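Local coordinates for protein Alpha/beta hydrolase (Pseudomonas aeruginosa PAO1, PDB 4R1D) that is Tle4, a probable lipase of the alpha/beta-hydrolase family linked to type VI secretion, bound here to Tli4, which protects the producing cell, at residues Gly322-Ala327 with Glu405-Ser410; Arg336-Leu341 with Glu367-Asn372; Val313-Ala318 with Leu387-Lys392. All blocks are in the same frame, centred on the assembly; numbering follows the deposited sequence.

Contact 1 of 3, residues Gly322-Ala327 with Glu405-Ser410; sequences GALELA and EDLIDS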
loop_
_atom_site.group_PDB
_atom_site.type_symbol
_atom_site.label_atom_id
_atom_site.label_comp_id
_atom_site.label_asym_id
_atom_site.label_seq_id
_atom_site.Cartn_x
_atom_site.Cartn_y
_atom_site.Cartn_z
ATOM N N GLY A 322 7.395 0.968 2.105
ATOM C CA GLY A 322 6.386 0.827 3.142
ATOM C C GLY A 322 6.179 -0.617 3.561
ATOM O O GLY A 322 6.034 -0.908 4.756
ATOM N N ALA A 323 6.149 -1.527 2.589
ATOM C CA ALA A 323 5.916 -2.937 2.884
ATOM C C ALA A 323 7.141 -3.562 3.536
ATOM O O ALA A 323 7.024 -4.286 4.536
ATOM C CB ALA A 323 5.533 -3.703 1.616
ATOM N N LEU A 324 8.315 -3.274 2.970
ATOM C CA LEU A 324 9.566 -3.842 3.462
ATOM C C LEU A 324 9.891 -3.356 4.860
ATOM O O LEU A 324 10.602 -4.031 5.605
ATOM C CB LEU A 324 10.734 -3.477 2.539
ATOM C CG LEU A 324 10.862 -4.351 1.300
ATOM C CD1 LEU A 324 11.934 -3.793 0.371
ATOM C CD2 LEU A 324 11.155 -5.809 1.675
ATOM N N GLU A 325 9.390 -2.176 5.213
ATOM C CA GLU A 325 9.664 -1.614 6.532
ATOM C C GLU A 325 9.032 -2.428 7.660
ATOM O O GLU A 325 9.351 -2.225 8.826
ATOM C CB GLU A 325 9.256 -0.141 6.607
ATOM C CG GLU A 325 10.296 0.791 5.992
ATOM C CD GLU A 325 9.753 2.173 5.680
ATOM O OE1 GLU A 325 8.609 2.469 6.084
ATOM O OE2 GLU A 325 10.480 2.955 5.027
ATOM N N LEU A 326 8.149 -3.357 7.309
ATOM C CA LEU A 326 7.598 -4.283 8.291
ATOM C C LEU A 326 8.612 -5.366 8.680
ATOM O O LEU A 326 8.405 -6.100 9.644
ATOM C CB LEU A 326 6.333 -4.943 7.739
ATOM C CG LEU A 326 5.676 -6.055 8.566
ATOM C CD1 LEU A 326 5.179 -5.489 9.899
ATOM C CD2 LEU A 326 4.536 -6.726 7.807
ATOM N N ALA A 327 9.699 -5.477 7.924
ATOM C CA ALA A 327 10.685 -6.528 8.197
ATOM C C ALA A 327 11.286 -6.335 9.591
ATOM O O ALA A 327 11.432 -5.204 10.046
ATOM C CB ALA A 327 11.761 -6.508 7.146
ATOM N N GLU A 405 18.713 -3.792 -2.974
ATOM C CA GLU A 405 19.687 -3.645 -1.893
ATOM C C GLU A 405 19.703 -2.230 -1.321
ATOM O O GLU A 405 19.844 -2.037 -0.100
ATOM C CB GLU A 405 21.084 -4.099 -2.353
ATOM C CG GLU A 405 21.101 -5.581 -2.700
ATOM C CD GLU A 405 22.469 -6.084 -3.106
ATOM O OE1 GLU A 405 23.423 -5.287 -3.119
ATOM O OE2 GLU A 405 22.584 -7.284 -3.413
ATOM N N ASP A 406 19.566 -1.231 -2.189
ATOM C CA ASP A 406 19.483 0.141 -1.708
ATOM C C ASP A 406 18.224 0.334 -0.852
ATOM O O ASP A 406 18.252 1.072 0.140
ATOM C CB ASP A 406 19.517 1.145 -2.865
ATOM C CG ASP A 406 20.931 1.600 -3.200
ATOM O OD1 ASP A 406 21.843 1.211 -2.452
ATOM O OD2 ASP A 406 21.122 2.365 -4.183
ATOM N N LEU A 407 17.130 -0.326 -1.230
ATOM C CA LEU A 407 15.889 -0.206 -0.460
ATOM C C LEU A 407 16.082 -0.830 0.915
ATOM O O LEU A 407 15.625 -0.291 1.911
ATOM C CB LEU A 407 14.692 -0.850 -1.174
ATOM C CG LEU A 407 13.985 -0.093 -2.305
ATOM C CD1 LEU A 407 12.754 -0.859 -2.776
ATOM C CD2 LEU A 407 13.575 1.305 -1.869
ATOM N N ILE A 408 16.778 -1.969 0.967
ATOM C CA ILE A 408 17.062 -2.591 2.259
ATOM C C ILE A 408 17.915 -1.657 3.131
ATOM O O ILE A 408 17.675 -1.519 4.329
ATOM C CB ILE A 408 17.748 -3.981 2.106
ATOM C CG1 ILE A 408 16.816 -4.971 1.402
ATOM C CG2 ILE A 408 18.153 -4.546 3.480
ATOM C CD1 ILE A 408 15.538 -5.277 2.182
ATOM N N ASP A 409 18.907 -1.004 2.536
ATOM C CA ASP A 409 19.754 -0.104 3.314
ATOM C C ASP A 409 18.927 1.077 3.842
ATOM O O ASP A 409 19.107 1.528 4.984
ATOM C CB ASP A 409 20.966 0.355 2.485
ATOM C CG ASP A 409 21.958 -0.781 2.236
ATOM O OD1 ASP A 409 21.818 -1.834 2.888
ATOM O OD2 ASP A 409 22.881 -0.622 1.409
ATOM N N SER A 410 18.005 1.557 3.013
ATOM C CA SER A 410 17.051 2.590 3.443
ATOM C C SER A 410 16.216 2.176 4.649
ATOM O O SER A 410 16.107 2.935 5.607
ATOM C CB SER A 410 16.120 2.989 2.301
ATOM O OG SER A 410 16.618 4.122 1.619
#
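Leu-324 sends its side chain from helix 321-324 toward helix 400-421, where it meets Leu-407 and Ile-408. Its CB starts in that direction. CG packs over the backbone of the preceding helix, 3.3 Å from Val-317 O, and there the side chain forks. CD1 lies opposite CA about the CB-CG bond (chi2 173°), so this branch prolongs the chain and reaches farthest across. It settles between two neighbouring residues of helix 400-421, at 4.3 Å from Leu-407 CB and likewise 4.3 Å from Ile-408 CD1. CD2 diverges from it and lies more loosely beside Ile-408 CD1. In Ile-408, CB starts off to one flank, and the turn about CB-CG1 (chi2 -63°) brings CD1 round to the leucine methyl. The interface is small and wholly apolar, with no hydrogen bond across it.

Just after Leu-324 the chain turns away in a type I turn, closed by Ala-327 N donating to Leu-324 O at 2.9 Å. Within this turn Glu-325 O accepts from His-415 NE2, a polar tie to a later turn of the same long helix. Asp-406, by contrast, is hydrogen-bonded to Ser-90 and Lys-91 of the Tli4 chain. Both segments belong to the excursion between strands 274-280 and 427-432 of the parallel sheet, consistent with a helical cap insertion on an alpha/beta-hydrolase core.

Contact 2 of 3, residues Arg336-Leu341 with Glu367-Asn372; sequences RPWLFL and EEIYKN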
loop_
_atom_site.group_PDB
_atom_site.type_symbol
_atom_site.label_atom_id
_atom_site.label_comp_id
_atom_site.label_asym_id
_atom_site.label_seq_id
_atom_site.Cartn_x
_atom_site.Cartn_y
_atom_site.Cartn_z
ATOM N N ARG A 336 17.823 -11.406 19.150
ATOM C CA ARG A 336 17.917 -12.864 19.023
ATOM C C ARG A 336 17.405 -13.361 17.672
ATOM O O ARG A 336 16.653 -12.662 16.991
ATOM C CB ARG A 336 17.201 -13.565 20.174
ATOM C CG ARG A 336 17.884 -13.371 21.525
ATOM C CD ARG A 336 17.212 -14.184 22.620
ATOM N NE ARG A 336 15.824 -13.773 22.794
ATOM C CZ ARG A 336 15.443 -12.731 23.521
ATOM N NH1 ARG A 336 16.348 -12.008 24.165
ATOM N NH2 ARG A 336 14.159 -12.423 23.613
ATOM N N PRO A 337 17.825 -14.571 17.274
ATOM C CA PRO A 337 17.384 -15.132 15.995
ATOM C C PRO A 337 15.906 -15.502 15.950
ATOM O O PRO A 337 15.290 -15.787 16.980
ATOM C CB PRO A 337 18.251 -16.382 15.844
ATOM C CG PRO A 337 18.603 -16.770 17.254
ATOM C CD PRO A 337 18.785 -15.451 17.965
ATOM N N TRP A 338 15.350 -15.484 14.741
ATOM C CA TRP A 338 13.963 -15.856 14.506
ATOM C C TRP A 338 13.818 -16.763 13.292
ATOM O O TRP A 338 12.746 -17.269 13.014
ATOM C CB TRP A 338 13.101 -14.602 14.345
ATOM C CG TRP A 338 13.610 -13.593 13.342
ATOM C CD1 TRP A 338 14.381 -12.497 13.604
ATOM C CD2 TRP A 338 13.355 -13.573 11.932
ATOM N NE1 TRP A 338 14.620 -11.797 12.445
ATOM C CE2 TRP A 338 14.010 -12.443 11.404
ATOM C CE3 TRP A 338 12.642 -14.407 11.065
ATOM C CZ2 TRP A 338 13.967 -12.116 10.042
ATOM C CZ3 TRP A 338 12.607 -14.084 9.708
ATOM C CH2 TRP A 338 13.266 -12.947 9.219
ATOM N N LEU A 339 14.910 -16.975 12.565
ATOM C CA LEU A 339 14.857 -17.799 11.372
ATOM C C LEU A 339 15.738 -18.996 11.633
ATOM O O LEU A 339 16.951 -18.850 11.767
ATOM C CB LEU A 339 15.388 -17.033 10.159
ATOM C CG LEU A 339 15.526 -17.834 8.856
ATOM C CD1 LEU A 339 14.177 -18.332 8.350
ATOM C CD2 LEU A 339 16.218 -17.017 7.763
ATOM N N PHE A 340 15.123 -20.165 11.718
ATOM C CA PHE A 340 15.824 -21.365 12.174
ATOM C C PHE A 340 15.885 -22.449 11.110
ATOM O O PHE A 340 14.870 -22.826 10.528
ATOM C CB PHE A 340 15.145 -21.929 13.426
ATOM C CG PHE A 340 14.986 -20.932 14.533
ATOM C CD1 PHE A 340 16.025 -20.682 15.416
ATOM C CD2 PHE A 340 13.796 -20.236 14.689
ATOM C CE1 PHE A 340 15.882 -19.771 16.441
ATOM C CE2 PHE A 340 13.639 -19.321 15.706
ATOM C CZ PHE A 340 14.686 -19.083 16.595
ATOM N N LEU A 341 17.086 -22.973 10.876
ATOM C CA LEU A 341 17.268 -24.090 9.974
ATOM C C LEU A 341 17.465 -25.340 10.827
ATOM O O LEU A 341 18.466 -25.454 11.530
ATOM C CB LEU A 341 18.496 -23.853 9.094
ATOM C CG LEU A 341 18.349 -23.041 7.798
ATOM C CD1 LEU A 341 17.319 -21.914 7.880
ATOM C CD2 LEU A 341 19.701 -22.515 7.333
ATOM N N GLU A 367 21.914 -7.782 6.339
ATOM C CA GLU A 367 22.935 -8.472 5.553
ATOM C C GLU A 367 22.796 -9.991 5.632
ATOM O O GLU A 367 23.007 -10.698 4.649
ATOM C CB GLU A 367 24.340 -8.066 6.018
ATOM C CG GLU A 367 24.635 -6.574 5.934
ATOM C CD GLU A 367 24.694 -6.059 4.508
ATOM O OE1 GLU A 367 25.092 -6.829 3.610
ATOM O OE2 GLU A 367 24.337 -4.882 4.289
ATOM N N GLU A 368 22.446 -10.490 6.812
ATOM C CA GLU A 368 22.375 -11.930 7.034
ATOM C C GLU A 368 21.196 -12.612 6.346
ATOM O O GLU A 368 21.284 -13.768 5.951
ATOM C CB GLU A 368 22.348 -12.241 8.529
ATOM C CG GLU A 368 23.572 -11.759 9.274
ATOM C CD GLU A 368 23.590 -12.288 10.680
ATOM O OE1 GLU A 368 23.461 -13.518 10.837
ATOM O OE2 GLU A 368 23.687 -11.482 11.623
ATOM N N ILE A 369 20.093 -11.891 6.198
ATOM C CA ILE A 369 18.870 -12.489 5.666
ATOM C C ILE A 369 18.335 -11.723 4.457
ATOM O O ILE A 369 18.173 -12.294 3.381
ATOM C CB ILE A 369 17.779 -12.548 6.749
ATOM C CG1 ILE A 369 18.273 -13.359 7.953
ATOM C CG2 ILE A 369 16.514 -13.172 6.205
ATOM C CD1 ILE A 369 17.344 -13.311 9.174
ATOM N N TYR A 370 18.084 -10.426 4.625
ATOM C CA TYR A 370 17.336 -9.680 3.599
ATOM C C TYR A 370 18.062 -9.542 2.257
ATOM O O TYR A 370 17.436 -9.666 1.212
ATOM C CB TYR A 370 16.875 -8.302 4.105
ATOM C CG TYR A 370 16.160 -8.356 5.427
ATOM C CD1 TYR A 370 15.511 -9.514 5.836
ATOM C CD2 TYR A 370 16.135 -7.246 6.276
ATOM C CE1 TYR A 370 14.861 -9.580 7.062
ATOM C CE2 TYR A 370 15.491 -7.296 7.502
ATOM C CZ TYR A 370 14.859 -8.471 7.893
ATOM O OH TYR A 370 14.220 -8.526 9.111
ATOM N N LYS A 371 19.371 -9.291 2.293
ATOM C CA LYS A 371 20.168 -9.196 1.069
ATOM C C LYS A 371 20.840 -10.521 0.689
ATOM O O LYS A 371 21.391 -10.652 -0.406
ATOM C CB LYS A 371 21.207 -8.071 1.181
ATOM C CG LYS A 371 20.575 -6.678 1.262
ATOM C CD LYS A 371 21.581 -5.569 0.968
ATOM C CE LYS A 371 22.290 -5.128 2.223
ATOM N NZ LYS A 371 23.214 -3.977 1.999
ATOM N N ASN A 372 20.796 -11.495 1.591
ATOM C CA ASN A 372 21.359 -12.820 1.310
ATOM C C ASN A 372 20.658 -13.493 0.126
ATOM O O ASN A 372 19.430 -13.593 0.101
ATOM C CB ASN A 372 21.255 -13.694 2.558
ATOM C CG ASN A 372 21.916 -15.051 2.384
ATOM O OD1 ASN A 372 21.394 -15.921 1.688
ATOM N ND2 ASN A 372 23.055 -15.248 3.044
#
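Trp-338 and Leu-339 close over Ile-369 where a small mixed sheet packs against helix 365-370. Trp-338, just before the strand, and Leu-339, its first residue, form a classic beta bulge opposite Tyr-359. The methyl CD1 of Ile-369 is the hub. It sits 3.7 Å from Trp-338 CZ2, raised 3.6 Å from the indole plane and displaced toward the rim, while Leu-339 CD2 comes within 4.1 Å of it. Leu-339 and Ile-369 run alongside each other in opposing directions, so that Leu-339 CD2 lies beside both Ile-369 CD1 and CG2. Tyr-370 adds a second aromatic neighbour: Trp-338 CZ2 lies near the plane of the phenol ring, at its edge, 4.0 Å from Tyr-370 CE1.

The next shell sets these groups in place. With CG between N and the carbonyl carbon (chi1 51°), the indole swings toward the helix and brings CZ2 to Ile-369; its ring meets that of Tyr-332 edge-to-face. Backbone bonds tie the bulge to Tyr-359 and Trp-338 also to Leu-443, so the segment is held between two strands. The helix contributes a wider pi-type turn over 367-370, and a salt bridge joins Lys-371 NZ to Glu-367 OE2 at 2.7 Å, on the syn side, 24° out of the carboxylate plane. Tyr-370 OH, 3.7 Å from Trp-338 CZ2, is itself hydrogen-bonded to Pro-328 O.

Contact 3 of 3, residues Val313-Ala318 with Leu387-Lys392; sequences VTAIVA and LDMSDK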
loop_
_atom_site.group_PDB
_atom_site.type_symbol
_atom_site.label_atom_id
_atom_site.label_comp_id
_atom_site.label_asym_id
_atom_site.label_seq_id
_atom_site.Cartn_x
_atom_site.Cartn_y
_atom_site.Cartn_z
ATOM N N VAL A 313 4.034 -12.220 -4.189
ATOM C CA VAL A 313 4.240 -11.303 -3.080
ATOM C C VAL A 313 5.523 -10.533 -3.281
ATOM O O VAL A 313 5.572 -9.323 -3.088
ATOM C CB VAL A 313 4.325 -12.055 -1.747
ATOM C CG1 VAL A 313 4.647 -11.072 -0.614
ATOM C CG2 VAL A 313 3.021 -12.786 -1.473
ATOM N N THR A 314 6.577 -11.248 -3.664
ATOM C CA THR A 314 7.888 -10.636 -3.805
ATOM C C THR A 314 7.891 -9.534 -4.867
ATOM O O THR A 314 8.538 -8.514 -4.691
ATOM C CB THR A 314 8.945 -11.710 -4.121
ATOM O OG1 THR A 314 9.077 -12.574 -2.981
ATOM C CG2 THR A 314 10.288 -11.068 -4.419
ATOM N N ALA A 315 7.141 -9.734 -5.947
ATOM C CA ALA A 315 7.071 -8.747 -7.023
ATOM C C ALA A 315 6.582 -7.386 -6.536
ATOM O O ALA A 315 6.989 -6.351 -7.055
ATOM C CB ALA A 315 6.163 -9.243 -8.147
ATOM N N ILE A 316 5.675 -7.402 -5.569
ATOM C CA ILE A 316 5.166 -6.154 -5.008
ATOM C C ILE A 316 5.988 -5.669 -3.802
ATOM O O ILE A 316 6.502 -4.536 -3.793
ATOM C CB ILE A 316 3.674 -6.296 -4.673
ATOM C CG1 ILE A 316 2.908 -6.745 -5.918
ATOM C CG2 ILE A 316 3.112 -4.981 -4.136
ATOM C CD1 ILE A 316 1.478 -7.137 -5.634
ATOM N N VAL A 317 6.154 -6.534 -2.806
ATOM C CA VAL A 317 6.763 -6.121 -1.553
ATOM C C VAL A 317 8.215 -5.680 -1.718
ATOM O O VAL A 317 8.639 -4.705 -1.114
ATOM C CB VAL A 317 6.657 -7.250 -0.495
ATOM C CG1 VAL A 317 7.406 -6.878 0.779
ATOM C CG2 VAL A 317 5.185 -7.534 -0.188
ATOM N N ALA A 318 8.981 -6.393 -2.542
ATOM C CA ALA A 318 10.413 -6.117 -2.659
ATOM C C ALA A 318 10.689 -4.786 -3.343
ATOM O O ALA A 318 11.825 -4.316 -3.353
ATOM C CB ALA A 318 11.155 -7.276 -3.387
ATOM N N LEU A 387 11.812 -9.355 -9.163
ATOM C CA LEU A 387 12.095 -7.983 -8.713
ATOM C C LEU A 387 11.670 -6.922 -9.737
ATOM O O LEU A 387 11.128 -5.866 -9.376
ATOM C CB LEU A 387 13.579 -7.823 -8.380
ATOM C CG LEU A 387 14.066 -8.705 -7.229
ATOM C CD1 LEU A 387 15.600 -8.685 -7.145
ATOM C CD2 LEU A 387 13.441 -8.241 -5.916
ATOM N N ASP A 388 11.934 -7.200 -11.007
ATOM C CA ASP A 388 11.542 -6.308 -12.093
ATOM C C ASP A 388 11.195 -7.176 -13.293
ATOM O O ASP A 388 12.071 -7.727 -13.958
ATOM C CB ASP A 388 12.672 -5.338 -12.444
ATOM C CG ASP A 388 12.257 -4.294 -13.483
ATOM O OD1 ASP A 388 11.220 -4.474 -14.155
ATOM O OD2 ASP A 388 12.977 -3.286 -13.622
ATOM N N MET A 389 9.906 -7.314 -13.568
ATOM C CA MET A 389 9.470 -8.203 -14.630
ATOM C C MET A 389 9.301 -7.479 -15.966
ATOM O O MET A 389 8.822 -8.062 -16.932
ATOM C CB MET A 389 8.177 -8.904 -14.217
ATOM C CG MET A 389 8.309 -9.674 -12.897
ATOM S SD MET A 389 6.884 -10.709 -12.504
ATOM C CE MET A 389 5.724 -9.482 -11.893
ATOM N N SER A 390 9.732 -6.224 -16.030
ATOM C CA SER A 390 9.383 -5.365 -17.166
ATOM C C SER A 390 10.163 -5.674 -18.441
ATOM O O SER A 390 9.730 -5.340 -19.545
ATOM C CB SER A 390 9.528 -3.883 -16.799
ATOM O OG SER A 390 10.891 -3.505 -16.683
ATOM N N ASP A 391 11.310 -6.318 -18.288
ATOM C CA ASP A 391 12.188 -6.554 -19.415
ATOM C C ASP A 391 13.389 -7.324 -18.901
ATOM O O ASP A 391 13.631 -7.369 -17.691
ATOM C CB ASP A 391 12.639 -5.215 -20.010
ATOM C CG ASP A 391 13.335 -5.367 -21.341
ATOM O OD1 ASP A 391 13.341 -6.486 -21.900
ATOM O OD2 ASP A 391 13.873 -4.352 -21.837
ATOM N N LYS A 392 14.137 -7.935 -19.813
ATOM C CA LYS A 392 15.376 -8.597 -19.439
ATOM C C LYS A 392 16.308 -7.554 -18.841
ATOM O O LYS A 392 16.355 -6.421 -19.312
ATOM C CB LYS A 392 16.034 -9.247 -20.653
ATOM C CG LYS A 392 15.064 -9.846 -21.647
ATOM C CD LYS A 392 15.007 -9.016 -22.925
ATOM C CE LYS A 392 16.375 -8.921 -23.602
ATOM N NZ LYS A 392 17.302 -7.947 -22.947
#
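Helix 310-317, carrying Ala-315 and followed by Ala-318, runs past the irregular segment of Leu-387 and Met-389, and the two backbones come closest at Ala-315 CA and Leu-387 CA, 5.4 Å apart. This is helix-to-loop packing within the probable cap insertion of an alpha/beta hydrolase: the loop leads from helix 365-370 to helix 400-421. Small side chains on the helix allow the close approach, and two longer ones from the loop touch them.

Leu-387 starts away from the helix, yet one of its branches returns. With CD1 continuing the extended chain (chi2 169°), CD2 is the methyl left to face the helix, and it packs on Ala-318 CB at 3.5 Å, with Thr-314 CG2 at a looser 4.5 Å. Met-389 points its CB at the helix from the start. Its chain is straight as far as SD and then bends (chi3 -78°), which places the terminal CE 3.8 Å from Ala-315 CB.

No hydrogen bond links the segments directly, but Gln-103 spans them: its NE2 serves Ala-315 O and its OE1 takes Met-389 N. Thus one side-chain amide bonds a backbone atom of each segment. Leu-387 also packs on Pro-400 and Arg-401 of helix 400-421, and Met-389 on Leu-188 of the Tli4 chain.

An Asx turn from Asp-388 to Ser-390 carries Met-389 at its middle. Asp-388 OD1 takes Ser-390 N at 3.0 Å on its anti side and Ser-390 OG at 2.7 Å on its syn side. Both donors are tilted out of the carboxylate plane toward the same face, so one oxygen accepts from the backbone N and the hydroxyl of Ser-390 alike.

In the fold
Contact 1 lies on helix 400-421, and side chains of contacts 2 and 3 pack on the same helix. Contacts 1 and 2 have centres about 15 Å apart and are joined by a salt bridge from Lys-371 NZ to Asp-409 OD1, 2.7 Å. Contacts 1 and 3, with centres about 14 Å apart, touch where a side chain packs on a backbone carbonyl, Leu-324 CD1 lying 3.8 Å from Ala-318 O. Contacts 2 and 3 do not touch; their nearest atoms stay about 8 Å apart. In sequence the segments of contacts 1 and 3 alternate, and contact 2 falls between the segments of both. All three lie away from the calcium site of Glu-152, Asp-156, Phe-202 and Asp-203, while contacts 1 and 3 border the Tli4 chain.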